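Local coordinates for Myo-inositol-1-phosphate synthase-related protein (Thermotoga maritima MSB8, PDB 3CIN) that is related to the myo-inositol-1-phosphate synthase family and binds nicotinamide-adenine-dinucleotide in a Rossmann-type fold, alongside a separately bound magnesium ion, at residues Tyr43-Ala48 with Ile53-Ile58; Arg49-Gly54 with Ile385-Lys390; Asp125-Glu130 with Gln173-Ala178; Leu158-Ile161 with Glu167-Thr170. All coordinates share one frame; numbering follows the deposited sequence. Where two conformers were deposited one is given.

Interaction 1. Residues Tyr43-Ala48 with Ile53-Ile58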
loop_
_atom_site.group_PDB
_atom_site.type_symbol
_atom_site.label_atom_id
_atom_site.label_comp_id
_atom_site.label_asym_id
_atom_site.label_seq_id
_atom_site.Cartn_x
_atom_site.Cartn_y
_atom_site.Cartn_z
ATOM N N TYR A 43 8.141 24.536 8.901
ATOM C CA TYR A 43 7.940 23.350 8.056
ATOM C C TYR A 43 6.699 23.501 7.225
ATOM O O TYR A 43 5.702 24.133 7.641
ATOM C CB TYR A 43 7.897 22.079 8.893
ATOM C CG TYR A 43 9.078 21.924 9.755
ATOM C CD1 TYR A 43 10.381 21.994 9.215
ATOM C CD2 TYR A 43 8.948 21.738 11.114
ATOM C CE1 TYR A 43 11.478 21.891 10.023
ATOM C CE2 TYR A 43 10.052 21.629 11.927
ATOM C CZ TYR A 43 11.320 21.669 11.373
ATOM O OH TYR A 43 12.418 21.565 12.184
ATOM N N GLY A 44 6.737 22.985 6.010
ATOM C CA GLY A 44 5.657 23.173 5.049
ATOM C C GLY A 44 5.586 24.519 4.330
ATOM O O GLY A 44 4.738 24.732 3.430
ATOM N N VAL A 45 6.458 25.441 4.713
ATOM C CA VAL A 45 6.577 26.735 4.013
ATOM C C VAL A 45 7.853 26.640 3.151
ATOM O O VAL A 45 8.974 26.705 3.679
ATOM C CB VAL A 45 6.739 27.876 5.013
ATOM C CG1 VAL A 45 6.812 29.237 4.233
ATOM C CG2 VAL A 45 5.546 27.885 6.009
ATOM N N PRO A 46 7.687 26.412 1.844
ATOM C CA PRO A 46 8.872 26.093 1.024
ATOM C C PRO A 46 10.045 27.010 1.134
ATOM O O PRO A 46 11.168 26.500 1.299
ATOM C CB PRO A 46 8.295 26.009 -0.393
ATOM C CG PRO A 46 6.886 25.534 -0.159
ATOM C CD PRO A 46 6.445 26.299 1.041
ATOM N N LEU A 47 9.828 28.322 1.115
ATOM C CA LEU A 47 10.922 29.278 1.145
ATOM C C LEU A 47 11.218 29.768 2.546
ATOM O O LEU A 47 12.135 30.529 2.741
ATOM C CB LEU A 47 10.684 30.444 0.166
ATOM C CG LEU A 47 10.588 29.995 -1.287
ATOM C CD1 LEU A 47 10.232 31.298 -2.037
ATOM C CD2 LEU A 47 11.874 29.327 -1.775
ATOM N N ALA A 48 10.479 29.268 3.537
ATOM C CA ALA A 48 10.815 29.489 4.950
ATOM C C ALA A 48 11.239 30.932 5.201
ATOM O O ALA A 48 10.463 31.829 4.902
ATOM C CB ALA A 48 11.839 28.520 5.391
ATOM N N ILE A 53 10.690 39.342 3.524
ATOM C CA ILE A 53 9.528 39.567 4.333
ATOM C C ILE A 53 9.477 38.420 5.339
ATOM O O ILE A 53 9.514 37.231 4.950
ATOM C CB ILE A 53 8.206 39.595 3.465
ATOM C CG1 ILE A 53 8.213 40.764 2.450
ATOM C CG2 ILE A 53 6.987 39.674 4.373
ATOM C CD1 ILE A 53 7.143 40.664 1.370
ATOM N N GLY A 54 9.508 38.766 6.619
ATOM C CA GLY A 54 9.434 37.760 7.667
ATOM C C GLY A 54 8.006 37.490 8.099
ATOM O O GLY A 54 7.092 38.219 7.719
ATOM N N PHE A 55 7.813 36.475 8.931
ATOM C CA PHE A 55 6.457 36.040 9.257
ATOM C C PHE A 55 5.720 37.102 10.089
ATOM O O PHE A 55 4.513 37.267 9.927
ATOM C CB PHE A 55 6.449 34.679 9.938
ATOM C CG PHE A 55 7.202 33.623 9.185
ATOM C CD1 PHE A 55 6.939 33.344 7.852
ATOM C CD2 PHE A 55 8.188 32.890 9.826
ATOM C CE1 PHE A 55 7.649 32.356 7.201
ATOM C CE2 PHE A 55 8.907 31.906 9.182
ATOM C CZ PHE A 55 8.647 31.638 7.860
ATOM N N GLU A 56 6.447 37.824 10.925
ATOM C CA GLU A 56 5.907 38.917 11.727
ATOM C C GLU A 56 5.407 40.097 10.888
ATOM O O GLU A 56 4.618 40.910 11.378
ATOM C CB GLU A 56 6.966 39.436 12.716
ATOM C CG GLU A 56 8.210 40.106 12.055
ATOM C CD GLU A 56 9.383 39.150 11.646
ATOM O OE1 GLU A 56 9.213 37.910 11.366
ATOM O OE2 GLU A 56 10.514 39.692 11.580
ATOM N N ASP A 57 5.896 40.191 9.656
ATOM C CA ASP A 57 5.566 41.244 8.697
ATOM C C ASP A 57 4.303 40.969 7.838
ATOM O O ASP A 57 3.962 41.783 6.979
ATOM C CB ASP A 57 6.752 41.419 7.716
ATOM C CG ASP A 57 8.078 41.780 8.396
ATOM O OD1 ASP A 57 8.048 42.637 9.306
ATOM O OD2 ASP A 57 9.153 41.234 7.978
ATOM N N ILE A 58 3.650 39.812 8.023
ATOM C CA ILE A 58 2.414 39.467 7.332
ATOM C C ILE A 58 1.253 39.843 8.264
ATOM O O ILE A 58 1.169 39.331 9.391
ATOM C CB ILE A 58 2.377 38.000 7.016
ATOM C CG1 ILE A 58 3.511 37.655 6.063
ATOM C CG2 ILE A 58 1.024 37.602 6.432
ATOM C CD1 ILE A 58 3.644 36.129 5.895
#
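The ring of Phe-55 bridges to Val-45 and Ala-48, the two ends of a type I beta turn, inside the long connection that carries the chain from helix 23-36 to strand 58-65 in the first beta-alpha-beta unit of the Rossmann-type fold. Apolar contact comes first. CG of Phe-55 lies anti to its carbonyl carbon (chi1 -53°), so that the ring extends from the start of a short 3-10 turn, and its CE1 comes to 4.4 Å from Val-45 CG1. Leu-32 and Leu-35 of helix 23-36 and Pro-42 also pack on this ring, so the ring lies between the loop and helix 23-36.

Contact with a polar atom is the closer of the two kinds: Phe-55 CZ lies 3.5 Å from Ala-48 O. This oxygen also accepts a hydrogen bond from Arg-341 NH2, while NH1 of the same guanidinium takes Ile-53 O, so one arginine of helix 328-348 grips both segments. On the subunit-facing side, Val-45 packs on Phe-313 of the second subunit, and Gly-44 makes backbone hydrogen bonds to that chain.

Hydrogen bonds do not cross between the segments; each segment holds its own shape instead. Ala-48 N donates to Val-45 O at 3.0 Å, closing the beta turn, and Asp-57 N donates to Gly-54 O over the same distance. A second bond runs the other way: Gly-54 N donates to Asp-57 OD2 at 2.8 Å on the anti side, 17° out of the carboxylate plane, with an N-H...O angle of 152°.

Interaction 2. Residues Arg49-Gly54 with Ile385-Lys390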
loop_
_atom_site.group_PDB
_atom_site.type_symbol
_atom_site.label_atom_id
_atom_site.label_comp_id
_atom_site.label_asym_id
_atom_site.label_seq_id
_atom_site.Cartn_x
_atom_site.Cartn_y
_atom_site.Cartn_z
ATOM N N ARG A 49 12.416 31.150 5.776
ATOM C CA ARG A 49 12.890 32.487 6.119
ATOM C C ARG A 49 13.860 33.071 5.097
ATOM O O ARG A 49 14.606 34.016 5.413
ATOM C CB ARG A 49 13.513 32.477 7.495
ATOM C CG ARG A 49 12.556 32.126 8.598
ATOM C CD ARG A 49 13.234 32.372 9.931
ATOM N NE ARG A 49 12.702 31.426 10.897
ATOM C CZ ARG A 49 11.690 31.674 11.717
ATOM N NH1 ARG A 49 11.134 32.891 11.786
ATOM N NH2 ARG A 49 11.286 30.701 12.537
ATOM N N GLU A 50 13.847 32.539 3.877
ATOM C CA GLU A 50 14.760 33.013 2.817
ATOM C C GLU A 50 14.306 34.312 2.155
ATOM O O GLU A 50 15.088 34.965 1.482
ATOM C CB GLU A 50 14.931 31.961 1.739
ATOM C CG GLU A 50 15.566 30.691 2.222
ATOM C CD GLU A 50 15.898 29.762 1.081
ATOM O OE1 GLU A 50 16.968 29.996 0.474
ATOM O OE2 GLU A 50 15.089 28.834 0.807
ATOM N N LEU A 51 13.039 34.675 2.325
ATOM C CA LEU A 51 12.528 35.896 1.678
ATOM C C LEU A 51 12.770 37.090 2.584
ATOM O O LEU A 51 12.934 36.934 3.793
ATOM C CB LEU A 51 11.052 35.742 1.324
ATOM C CG LEU A 51 10.762 34.669 0.281
ATOM C CD1 LEU A 51 9.241 34.517 0.091
ATOM C CD2 LEU A 51 11.524 35.017 -1.034
ATOM N N PRO A 52 12.805 38.294 2.005
ATOM C CA PRO A 52 13.012 39.532 2.797
ATOM C C PRO A 52 11.882 39.888 3.753
ATOM O O PRO A 52 12.080 40.713 4.642
ATOM C CB PRO A 52 13.091 40.637 1.732
ATOM C CG PRO A 52 13.164 39.933 0.395
ATOM C CD PRO A 52 12.675 38.551 0.557
ATOM N N ILE A 53 10.690 39.342 3.524
ATOM C CA ILE A 53 9.528 39.567 4.333
ATOM C C ILE A 53 9.477 38.420 5.339
ATOM O O ILE A 53 9.514 37.231 4.950
ATOM C CB ILE A 53 8.206 39.595 3.465
ATOM C CG1 ILE A 53 8.213 40.764 2.450
ATOM C CG2 ILE A 53 6.987 39.674 4.373
ATOM C CD1 ILE A 53 7.143 40.664 1.370
ATOM N N GLY A 54 9.508 38.766 6.619
ATOM C CA GLY A 54 9.434 37.760 7.667
ATOM C C GLY A 54 8.006 37.490 8.099
ATOM O O GLY A 54 7.092 38.219 7.719
ATOM N N ILE A 385 14.878 31.174 -8.674
ATOM C CA ILE A 385 15.581 32.174 -9.456
ATOM C C ILE A 385 14.710 33.416 -9.603
ATOM O O ILE A 385 15.206 34.505 -9.480
ATOM C CB ILE A 385 15.986 31.642 -10.836
ATOM C CG1 ILE A 385 17.082 30.587 -10.681
ATOM C CG2 ILE A 385 16.531 32.794 -11.736
ATOM C CD1 ILE A 385 17.194 29.600 -11.884
ATOM N N TRP A 386 13.423 33.239 -9.873
ATOM C CA TRP A 386 12.478 34.380 -9.986
ATOM C C TRP A 386 12.467 35.211 -8.702
ATOM O O TRP A 386 12.400 36.463 -8.743
ATOM C CB TRP A 386 11.060 33.867 -10.281
ATOM C CG TRP A 386 10.041 34.987 -10.421
ATOM C CD1 TRP A 386 9.688 35.658 -11.569
ATOM C CD2 TRP A 386 9.288 35.584 -9.360
ATOM N NE1 TRP A 386 8.758 36.614 -11.282
ATOM C CE2 TRP A 386 8.472 36.563 -9.934
ATOM C CE3 TRP A 386 9.201 35.351 -7.981
ATOM C CZ2 TRP A 386 7.612 37.370 -9.163
ATOM C CZ3 TRP A 386 8.358 36.137 -7.233
ATOM C CH2 TRP A 386 7.587 37.134 -7.816
ATOM N N ALA A 387 12.545 34.530 -7.564
ATOM C CA ALA A 387 12.440 35.158 -6.243
ATOM C C ALA A 387 13.707 35.837 -5.832
ATOM O O ALA A 387 13.745 36.416 -4.759
ATOM C CB ALA A 387 12.061 34.120 -5.171
ATOM N N GLY A 388 14.765 35.727 -6.629
ATOM C CA GLY A 388 16.084 36.293 -6.279
ATOM C C GLY A 388 16.938 35.436 -5.360
ATOM O O GLY A 388 17.828 35.935 -4.685
ATOM N N LEU A 389 16.703 34.140 -5.338
ATOM C CA LEU A 389 17.478 33.232 -4.518
ATOM C C LEU A 389 18.397 32.409 -5.371
ATOM O O LEU A 389 18.219 32.357 -6.583
ATOM C CB LEU A 389 16.548 32.316 -3.730
ATOM C CG LEU A 389 15.487 33.020 -2.884
ATOM C CD1 LEU A 389 14.484 32.005 -2.352
ATOM C CD2 LEU A 389 16.102 33.816 -1.729
ATOM N N LYS A 390 19.391 31.788 -4.734
ATOM C CA LYS A 390 20.278 30.818 -5.393
ATOM C C LYS A 390 19.535 29.486 -5.452
ATOM O O LYS A 390 18.732 29.212 -4.563
ATOM C CB LYS A 390 21.591 30.662 -4.614
#
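Leu-389 presses both of its methyl groups against Glu-50. CD2 lies 3.6 Å from the Glu-50 carbonyl O, and Leu-389 CD1 and CD2 each stand 4.1 Å from Glu-50 CB, so the forked end straddles the base of the glutamate chain. One residue on, Leu-51 widens the apolar patch with a single branch: its CD2 is 4.3 Å from Ala-387 CB and 4.4 Å from Leu-389 CD1. Leucine and alanine methyls thus pack on one another and on the backbone carbonyl and CB of Glu-50, with no hydrogen bond between the segments.

The shape of residues 385-390 comes from the end of helix 376-386. Gly-388, with positive phi (83°), closes a Schellman motif, and its N donates to Ile-385 O at 3.1 Å within the last turn. The reversal that follows turns Leu-389 toward the loop joining helix 23-36 to strand 58-65 of the Rossmann-type domain, so a segment near the C terminus packs on one near the N terminus.

Further out, polar contacts hold the ends of some of these side chains. Beyond CG the Glu-50 chain is extended, and its OE1 forms a salt bridge to Arg-384, whose NE also makes a hydrogen bond to Lys-390 O. Next to Ala-387, Trp-386 is fixed by a hydrogen bond from NE1 to Glu-351 and a cation-pi contact with Arg-349, while Leu-51 packs against Arg-341 of helix 328-348.

Interaction 3. Residues Asp125-Glu130 with Gln173-Ala178. With NAD (nicotinamide-adenine-dinucleotide), chain F.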
loop_
_atom_site.group_PDB
_atom_site.type_symbol
_atom_site.label_atom_id
_atom_site.label_comp_id
_atom_site.label_asym_id
_atom_site.label_seq_id
_atom_site.Cartn_x
_atom_site.Cartn_y
_atom_site.Cartn_z
ATOM N N ASP A 125 -18.633 47.516 -6.404
ATOM C CA ASP A 125 -18.238 48.859 -5.957
ATOM C C ASP A 125 -18.204 48.954 -4.424
ATOM O O ASP A 125 -17.359 49.616 -3.853
ATOM C CB ASP A 125 -19.192 49.885 -6.513
ATOM C CG ASP A 125 -19.030 50.093 -7.998
ATOM O OD1 ASP A 125 -17.958 49.725 -8.586
ATOM O OD2 ASP A 125 -19.991 50.620 -8.586
ATOM N N THR A 126 -19.128 48.290 -3.760
ATOM C CA THR A 126 -19.131 48.210 -2.300
ATOM C C THR A 126 -17.898 47.475 -1.738
ATOM O O THR A 126 -17.263 47.944 -0.793
ATOM C CB THR A 126 -20.407 47.484 -1.764
ATOM O OG1 THR A 126 -21.579 48.207 -2.141
ATOM C CG2 THR A 126 -20.340 47.374 -0.248
ATOM N N LEU A 127 -17.590 46.293 -2.273
ATOM C CA LEU A 127 -16.332 45.619 -1.947
ATOM C C LEU A 127 -15.120 46.517 -2.140
ATOM O O LEU A 127 -14.288 46.617 -1.241
ATOM C CB LEU A 127 -16.166 44.317 -2.757
ATOM C CG LEU A 127 -17.155 43.216 -2.351
ATOM C CD1 LEU A 127 -17.018 42.078 -3.387
ATOM C CD2 LEU A 127 -17.008 42.711 -0.892
ATOM N N VAL A 128 -15.014 47.173 -3.276
ATOM C CA VAL A 128 -13.870 48.005 -3.587
ATOM C C VAL A 128 -13.746 49.103 -2.521
ATOM O O VAL A 128 -12.662 49.346 -2.008
ATOM C CB VAL A 128 -13.948 48.583 -5.025
ATOM C CG1 VAL A 128 -12.890 49.646 -5.328
ATOM C CG2 VAL A 128 -13.864 47.454 -6.076
ATOM N N LYS A 129 -14.850 49.792 -2.215
ATOM C CA LYS A 129 -14.787 50.807 -1.177
ATOM C C LYS A 129 -14.310 50.241 0.180
ATOM O O LYS A 129 -13.436 50.831 0.837
ATOM C CB LYS A 129 -16.163 51.454 -0.936
ATOM C CG LYS A 129 -16.145 52.417 0.214
ATOM N N GLU A 130 -14.873 49.101 0.597
ATOM C CA GLU A 130 -14.394 48.451 1.845
ATOM C C GLU A 130 -12.852 48.082 1.830
ATOM O O GLU A 130 -12.087 48.330 2.784
ATOM C CB GLU A 130 -15.241 47.192 2.178
ATOM C CG GLU A 130 -16.661 47.494 2.644
ATOM C CD GLU A 130 -17.607 46.280 2.640
ATOM O OE1 GLU A 130 -17.165 45.131 2.739
ATOM O OE2 GLU A 130 -18.828 46.478 2.571
ATOM N N GLN A 173 -15.193 34.603 -9.582
ATOM C CA GLN A 173 -15.130 35.466 -10.769
ATOM C C GLN A 173 -15.465 36.916 -10.402
ATOM O O GLN A 173 -14.841 37.826 -10.860
ATOM C CB GLN A 173 -16.022 34.934 -11.856
ATOM C CG GLN A 173 -15.505 33.606 -12.410
ATOM C CD GLN A 173 -16.497 32.957 -13.400
ATOM O OE1 GLN A 173 -17.718 33.028 -13.206
ATOM N NE2 GLN A 173 -15.971 32.283 -14.445
ATOM N N VAL A 174 -16.471 37.112 -9.558
ATOM C CA VAL A 174 -16.854 38.446 -9.114
ATOM C C VAL A 174 -15.756 39.038 -8.235
ATOM O O VAL A 174 -15.385 40.246 -8.393
ATOM C CB VAL A 174 -18.192 38.395 -8.365
ATOM C CG1 VAL A 174 -18.530 39.795 -7.786
ATOM C CG2 VAL A 174 -19.339 37.917 -9.305
ATOM N N TYR A 175 -15.212 38.243 -7.319
ATOM C CA TYR A 175 -14.111 38.741 -6.471
ATOM C C TYR A 175 -12.834 39.154 -7.236
ATOM O O TYR A 175 -12.250 40.195 -6.915
ATOM C CB TYR A 175 -13.750 37.748 -5.406
ATOM C CG TYR A 175 -14.751 37.511 -4.321
ATOM C CD1 TYR A 175 -15.384 38.556 -3.641
ATOM C CD2 TYR A 175 -15.035 36.208 -3.896
ATOM C CE1 TYR A 175 -16.235 38.309 -2.594
ATOM C CE2 TYR A 175 -15.888 35.968 -2.838
ATOM C CZ TYR A 175 -16.505 37.029 -2.194
ATOM O OH TYR A 175 -17.411 36.775 -1.171
ATOM N N ALA A 176 -12.406 38.364 -8.219
ATOM C CA ALA A 176 -11.266 38.719 -9.057
ATOM C C ALA A 176 -11.509 40.025 -9.883
ATOM O O ALA A 176 -10.602 40.831 -10.109
ATOM C CB ALA A 176 -10.911 37.548 -10.010
ATOM N N TYR A 177 -12.723 40.163 -10.384
ATOM C CA TYR A 177 -13.155 41.382 -11.034
ATOM C C TYR A 177 -13.035 42.562 -10.064
ATOM O O TYR A 177 -12.413 43.581 -10.414
ATOM C CB TYR A 177 -14.560 41.206 -11.571
ATOM C CG TYR A 177 -15.101 42.390 -12.310
ATOM C CD1 TYR A 177 -14.907 42.555 -13.662
ATOM C CD2 TYR A 177 -15.839 43.353 -11.628
ATOM C CE1 TYR A 177 -15.427 43.631 -14.313
ATOM C CE2 TYR A 177 -16.318 44.439 -12.259
ATOM C CZ TYR A 177 -16.146 44.566 -13.605
ATOM O OH TYR A 177 -16.689 45.655 -14.238
ATOM N N ALA A 178 -13.666 42.456 -8.904
ATOM C CA ALA A 178 -13.497 43.456 -7.854
ATOM C C ALA A 178 -12.020 43.752 -7.502
ATOM O O ALA A 178 -11.651 44.918 -7.296
ATOM C CB ALA A 178 -14.270 43.055 -6.591
HETATM P PA NAD F . -14.041 25.144 3.628
HETATM O O1A NAD F . -13.592 24.682 4.988
HETATM O O2A NAD F . -15.456 24.744 3.342
HETATM O O5B NAD F . -13.993 26.711 3.678
HETATM C C5B NAD F . -14.601 27.492 2.651
HETATM C C4B NAD F . -15.068 28.788 3.290
HETATM O O4B NAD F . -15.467 29.686 2.267
HETATM C C3B NAD F . -16.252 28.646 4.240
HETATM O O3B NAD F . -16.054 29.403 5.423
HETATM C C2B NAD F . -17.420 29.208 3.441
HETATM O O2B NAD F . -18.488 29.604 4.257
HETATM C C1B NAD F . -16.717 30.301 2.667
HETATM N N9A NAD F . -17.401 30.752 1.452
HETATM C C8A NAD F . -18.061 29.914 0.558
HETATM N N7A NAD F . -18.437 30.699 -0.509
HETATM C C5A NAD F . -18.029 31.985 -0.253
HETATM C C6A NAD F . -18.225 33.189 -0.935
HETATM N N6A NAD F . -18.850 33.258 -2.152
HETATM N N1A NAD F . -17.632 34.317 -0.404
HETATM C C2A NAD F . -16.948 34.253 0.797
HETATM N N3A NAD F . -16.816 33.088 1.523
HETATM C C4A NAD F . -17.369 31.985 0.978
HETATM O O3 NAD F . -13.056 24.641 2.507
HETATM P PN NAD F . -11.486 24.542 2.630
HETATM O O1N NAD F . -11.136 23.116 2.893
HETATM O O2N NAD F . -10.947 25.671 3.444
HETATM O O5D NAD F . -11.056 24.774 1.114
HETATM C C5D NAD F . -11.114 26.064 0.550
HETATM C C4D NAD F . -10.910 26.018 -0.961
HETATM O O4D NAD F . -9.588 25.629 -1.217
HETATM C C3D NAD F . -11.822 25.075 -1.729
HETATM O O3D NAD F . -12.178 25.668 -3.005
HETATM C C2D NAD F . -10.892 23.903 -2.000
HETATM O O2D NAD F . -11.252 23.195 -3.189
HETATM C C1D NAD F . -9.590 24.643 -2.214
HETATM N N1N NAD F . -8.416 23.786 -2.057
HETATM C C2N NAD F . -8.191 23.175 -0.891
HETATM C C3N NAD F . -7.005 22.394 -0.835
HETATM C C7N NAD F . -6.586 21.921 0.481
HETATM O O7N NAD F . -7.443 22.181 1.514
HETATM N N7N NAD F . -5.415 21.279 0.623
HETATM C C4N NAD F . -6.152 22.254 -1.912
HETATM C C5N NAD F . -6.422 22.881 -3.093
HETATM C C6N NAD F . -7.577 23.676 -3.135
#
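Tyr-175 and Leu-127 meet because both turn CG anti to the carbonyl carbon, with chi1 at -68° in the tyrosine and -69° in the leucine, which brings the phenol and the isobutyl group together beside the crossing of two helices. These are helices 120-134 and 171-186 of the Rossmann-type domain, which lead into the neighbouring parallel strands 138-141 and 189-193. Their short segments cross at -53° with the axes 9.9 Å apart.

Leu-127 uses one methyl for two neighbours. Its CD1 stands 3.9 Å from Tyr-175 CD1, and about equally far from CE1, meeting the ring at its edge and near its plane, and the same methyl lies 4.3 Å from Ala-178 CB. One residue later, Val-128 lays CG2 against the backbone, 3.6 Å from Ala-178 O. At Ala-178 the two backbones come nearest, with Val-128 CA and Ala-178 CA 6.2 Å apart, and its small side chain is consistent with this. Val-124 and Trp-131 of helix 120-134 extend the packing around Ala-178.

With its CD1-CE1 edge backed by leucine, the phenol carries its hydroxyl into the NAD pocket. Tyr-175 OH has two partners there, donating to the adenine while the backbone N of Val-99 bonds to the same oxygen, which should restrict rotation of the hydroxyl. The adenine nitrogen N1A sits at the ring edge, in the plane of the phenol, and the Tyr-175 OH to NAD N1A bond is short, at 2.6 Å, with C2A of the same adenine 3.2 Å from that OH.

Interaction 4. Residues Leu158-Ile161 with Glu167-Thr170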
loop_
_atom_site.group_PDB
_atom_site.type_symbol
_atom_site.label_atom_id
_atom_site.label_comp_id
_atom_site.label_asym_id
_atom_site.label_seq_id
_atom_site.Cartn_x
_atom_site.Cartn_y
_atom_site.Cartn_z
ATOM N N LEU A 158 -17.184 41.395 -18.772
ATOM C CA LEU A 158 -17.694 42.746 -18.485
ATOM C C LEU A 158 -19.201 42.805 -18.639
ATOM O O LEU A 158 -19.893 43.393 -17.811
ATOM C CB LEU A 158 -17.083 43.788 -19.400
ATOM C CG LEU A 158 -15.565 43.999 -19.372
ATOM C CD1 LEU A 158 -15.113 45.204 -20.207
ATOM C CD2 LEU A 158 -15.059 44.089 -17.986
ATOM N N LYS A 159 -19.713 42.162 -19.679
ATOM C CA LYS A 159 -21.150 42.145 -19.905
ATOM C C LYS A 159 -21.903 41.397 -18.806
ATOM O O LYS A 159 -22.993 41.828 -18.377
ATOM C CB LYS A 159 -21.451 41.551 -21.277
ATOM C CG LYS A 159 -21.243 42.576 -22.386
ATOM C CD LYS A 159 -21.546 42.053 -23.739
ATOM C CE LYS A 159 -21.317 43.164 -24.776
ATOM N NZ LYS A 159 -21.812 42.799 -26.137
ATOM N N ALA A 160 -21.315 40.298 -18.330
ATOM C CA ALA A 160 -21.893 39.519 -17.211
ATOM C C ALA A 160 -22.060 40.351 -15.962
ATOM O O ALA A 160 -23.150 40.370 -15.332
ATOM C CB ALA A 160 -21.056 38.242 -16.940
ATOM N N ILE A 161 -21.049 41.154 -15.650
ATOM C CA ILE A 161 -21.177 42.044 -14.490
ATOM C C ILE A 161 -22.223 43.141 -14.729
ATOM O O ILE A 161 -23.134 43.417 -13.870
ATOM C CB ILE A 161 -19.819 42.684 -14.136
ATOM C CG1 ILE A 161 -18.822 41.583 -13.709
ATOM C CG2 ILE A 161 -20.034 43.773 -13.084
ATOM C CD1 ILE A 161 -19.137 40.900 -12.362
ATOM N N GLU A 167 -26.708 34.080 -12.746
ATOM C CA GLU A 167 -26.678 32.675 -13.151
ATOM C C GLU A 167 -25.402 32.320 -13.902
ATOM O O GLU A 167 -25.000 31.145 -13.924
ATOM C CB GLU A 167 -27.881 32.329 -14.047
ATOM N N ARG A 168 -24.753 33.318 -14.509
ATOM C CA ARG A 168 -23.517 33.072 -15.310
ATOM C C ARG A 168 -22.213 33.037 -14.487
ATOM O O ARG A 168 -21.246 32.403 -14.873
ATOM C CB ARG A 168 -23.405 34.182 -16.368
ATOM C CG ARG A 168 -22.186 34.112 -17.283
ATOM C CD ARG A 168 -22.135 32.853 -18.102
ATOM N NE ARG A 168 -20.912 32.667 -18.887
ATOM C CZ ARG A 168 -19.772 32.176 -18.418
ATOM N NH1 ARG A 168 -19.638 31.835 -17.134
ATOM N NH2 ARG A 168 -18.747 32.023 -19.237
ATOM N N LEU A 169 -22.191 33.767 -13.378
ATOM C CA LEU A 169 -20.976 34.063 -12.651
ATOM C C LEU A 169 -20.826 33.222 -11.391
ATOM O O LEU A 169 -21.823 32.777 -10.816
ATOM C CB LEU A 169 -20.993 35.516 -12.250
ATOM C CG LEU A 169 -20.635 36.495 -13.375
ATOM C CD1 LEU A 169 -21.190 37.871 -13.071
ATOM C CD2 LEU A 169 -19.123 36.547 -13.571
ATOM N N THR A 170 -19.592 32.996 -10.984
ATOM C CA THR A 170 -19.322 32.469 -9.657
ATOM C C THR A 170 -18.744 33.573 -8.765
ATOM O O THR A 170 -18.277 34.621 -9.225
ATOM C CB THR A 170 -18.326 31.319 -9.693
ATOM O OG1 THR A 170 -17.025 31.809 -10.037
ATOM C CG2 THR A 170 -18.832 30.225 -10.660
#
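Leu-169 reaches across to Ala-160 and Ile-161 from the loop that links helix 154-162 to helix 171-186, and its atoms meet different neighbours in turn. CB, directed toward the first helix, has Val-174 of helix 171-186 beside it. With chi1 at -78°, CG lies anti to the carbonyl carbon and comes 4.0 Å from Ala-160 CB. At the tip, CD1 touches two methyls: it is 3.9 Å from Ala-160 CB and 3.7 Å from Ile-161 CD1. The isoleucine supplies that methyl by folding back. Its CB leaves the backbone away from the loop, but chi2 of -69° swings CD1 round, and the two side chains cross at about a right angle.

Arg-168 adds a smaller touch through its aliphatic part, with CG 4.3 Å from Ala-160 CB, before the chain leads off. Its guanidinium is engaged elsewhere: NH1 bonds to Val-149 O and the group makes a cation-pi contact with Phe-151, a ring that also packs on Ala-160 and Leu-169.

Next in the chain, Thr-170 is the N-cap of helix 171-186. Its side chain caps a backbone N in the first turn, and Gln-173 OE1 in return binds Thr-170 N, in the manner of a capping box. Leu-169 therefore sits just before the capped start of helix 171-186, in the turn between the two helices.

No hydrogen bond joins the two segments. Cohesion between them rests on apolar surface, largely buried, while Arg-168 NH1 bonds to Val-149 O and Thr-170 OG1 to Glu-146 OE1, both outside the contact.

How the interactions relate
From the N terminus, interaction 1 comes first, closing a short loop between helix 23-36 and strand 58-65. Residues 49-54 of interaction 2 begin within that loop and pair with 385-390, so the two contacts share Ile-53 and Gly-54, touch through Leu-47 and Leu-389, and overlap along the chain; interaction 2 thereby ties the N-terminal part of the fold to the end of helix 376-386. Within its long span lies interaction 3, joining helices 120-134 and 171-186, and within that lies interaction 4, at the corner between helices 154-162 and 171-186. Interactions 3 and 4 meet where Tyr-177 packs on Leu-158 and Ile-161. Interactions 1 and 4 have centres about 36 Å apart.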